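Local structure of DUF2235 domain-containing protein (Pseudomonas aeruginosa, 4O5P) at residues 264-268 with 269-273. The protein is a type VI secretion effector, Tle1, that acts as a phospholipase and probably hydrolyses membrane lipids with an alpha/beta-hydrolase-type catalytic domain. Sequence-based numbering, arbitrary orientation.
Sequences EYRFA and GLPIS
A tight beta hairpin, turned by a type I' turn from Phe-267 to Leu-270, has as its second arm the start of strand 270-280 of the central sheet in the alpha/beta-hydrolase-like domain. Phe-267 and Leu-270 close the turn as a hydrogen-bonded antiparallel pair, with Phe-267 N 2.8 Å from Leu-270 O and Leu-270 N 3.2 Å from Phe-267 O. Two residues further along each strand, Ile-272 N donates a hydrogen bond to Tyr-265 O at 3.1 Å. Arg-266 and Pro-271, the intervening non-hydrogen-bonded pair, lie side by side. Arg-266, extended from CG to NE, brings NH1 to 2.6 Å from Gly-269 O, almost in line with the C=O bond, while Pro-271 CG sits over one guanidinium face. Arg-266 NH2 makes a salt bridge to Glu-264 OE1, 3.2 Å away, meeting it from above the carboxylate plane. On the opposite side of the hairpin from Arg-266 and Pro-271, Phe-267 CB meets Ile-272 CD1 at 3.9 Å; the Phe-267 side chain also packs on Leu-153 and Leu-157 of helix 139-162, and Leu-270 and Ile-272 on Met-229 of strand 225-236. Gripped in its own plane by a carbonyl and a carboxylate, the guanidinium is restrained in rotation and ties the turn back to the incoming chain, while the apolar face anchors the hairpin between sheet and helices.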
loop_
_atom_site.group_PDB
_atom_site.type_symbol
_atom_site.label_atom_id
_atom_site.label_comp_id
_atom_site.label_asym_id
_atom_site.label_seq_id
_atom_site.Cartn_x
_atom_site.Cartn_y
_atom_site.Cartn_z
ATOM N N GLU A 264 -21.026 -19.444 10.700
ATOM C CA GLU A 264 -21.371 -18.583 9.567
ATOM C C GLU A 264 -20.960 -17.123 9.787
ATOM O O GLU A 264 -20.472 -16.746 10.854
ATOM C CB GLU A 264 -22.866 -18.675 9.208
ATOM C CG GLU A 264 -23.733 -19.368 10.251
ATOM C CD GLU A 264 -25.164 -19.594 9.784
ATOM O OE1 GLU A 264 -25.445 -19.477 8.565
ATOM O OE2 GLU A 264 -26.014 -19.887 10.649
ATOM N N TYR A 265 -21.157 -16.306 8.761
ATOM C CA TYR A 265 -20.853 -14.902 8.874
ATOM C C TYR A 265 -22.100 -14.098 8.537
ATOM O O TYR A 265 -22.730 -14.293 7.492
ATOM C CB TYR A 265 -19.652 -14.562 7.980
ATOM C CG TYR A 265 -18.481 -15.478 8.268
ATOM C CD1 TYR A 265 -18.354 -16.699 7.614
ATOM C CD2 TYR A 265 -17.523 -15.141 9.213
ATOM C CE1 TYR A 265 -17.304 -17.561 7.882
ATOM C CE2 TYR A 265 -16.457 -15.996 9.488
ATOM C CZ TYR A 265 -16.358 -17.207 8.814
ATOM O OH TYR A 265 -15.311 -18.069 9.073
ATOM N N ARG A 266 -22.481 -13.225 9.461
ATOM C CA ARG A 266 -23.680 -12.428 9.289
ATOM C C ARG A 266 -23.447 -10.989 9.696
ATOM O O ARG A 266 -22.665 -10.711 10.608
ATOM C CB ARG A 266 -24.866 -13.043 10.048
ATOM C CG ARG A 266 -25.434 -14.257 9.315
ATOM C CD ARG A 266 -26.463 -15.026 10.097
ATOM N NE ARG A 266 -26.781 -16.267 9.393
ATOM C CZ ARG A 266 -27.758 -16.408 8.496
ATOM N NH1 ARG A 266 -28.543 -15.387 8.178
ATOM N NH2 ARG A 266 -27.953 -17.583 7.915
ATOM N N PHE A 267 -24.128 -10.098 8.981
ATOM C CA PHE A 267 -24.012 -8.662 9.133
ATOM C C PHE A 267 -25.446 -8.183 9.296
ATOM O O PHE A 267 -26.208 -8.110 8.316
ATOM C CB PHE A 267 -23.398 -8.071 7.862
ATOM C CG PHE A 267 -23.162 -6.589 7.917
ATOM C CD1 PHE A 267 -24.147 -5.703 7.511
ATOM C CD2 PHE A 267 -21.932 -6.081 8.342
ATOM C CE1 PHE A 267 -23.930 -4.333 7.535
ATOM C CE2 PHE A 267 -21.703 -4.713 8.370
ATOM C CZ PHE A 267 -22.710 -3.834 7.963
ATOM N N ALA A 268 -25.817 -7.880 10.538
ATOM C CA ALA A 268 -27.201 -7.540 10.868
ATOM C C ALA A 268 -28.185 -8.642 10.422
ATOM O O ALA A 268 -29.261 -8.363 9.888
ATOM C CB ALA A 268 -27.566 -6.187 10.263
ATOM N N GLY A 269 -27.799 -9.897 10.641
ATOM C CA GLY A 269 -28.656 -11.029 10.325
ATOM C C GLY A 269 -28.406 -11.613 8.949
ATOM O O GLY A 269 -28.672 -12.801 8.717
ATOM N N LEU A 270 -27.892 -10.772 8.047
ATOM C CA LEU A 270 -27.717 -11.130 6.644
ATOM C C LEU A 270 -26.406 -11.872 6.420
ATOM O O LEU A 270 -25.358 -11.429 6.906
ATOM C CB LEU A 270 -27.690 -9.864 5.786
ATOM C CG LEU A 270 -28.920 -8.980 5.607
ATOM C CD1 LEU A 270 -28.521 -7.717 4.855
ATOM C CD2 LEU A 270 -30.030 -9.719 4.862
ATOM N N PRO A 271 -26.453 -12.985 5.665
ATOM C CA PRO A 271 -25.216 -13.656 5.251
ATOM C C PRO A 271 -24.318 -12.650 4.561
ATOM O O PRO A 271 -24.831 -11.804 3.806
ATOM C CB PRO A 271 -25.704 -14.687 4.220
ATOM C CG PRO A 271 -27.122 -14.961 4.598
ATOM C CD PRO A 271 -27.657 -13.653 5.129
ATOM N N ILE A 272 -23.014 -12.728 4.817
ATOM C CA ILE A 272 -22.053 -11.822 4.198
ATOM C C ILE A 272 -20.817 -12.589 3.773
ATOM O O ILE A 272 -20.329 -13.476 4.489
ATOM C CB ILE A 272 -21.654 -10.654 5.153
ATOM C CG1 ILE A 272 -20.769 -9.625 4.435
ATOM C CG2 ILE A 272 -20.991 -11.183 6.437
ATOM C CD1 ILE A 272 -20.506 -8.375 5.279
ATOM N N SER A 273 -20.303 -12.245 2.597
ATOM C CA SER A 273 -19.073 -12.858 2.117
ATOM C C SER A 273 -18.282 -11.862 1.283
ATOM O O SER A 273 -18.854 -10.969 0.677
ATOM C CB SER A 273 -19.425 -14.070 1.264
ATOM O OG SER A 273 -20.022 -13.658 0.043
#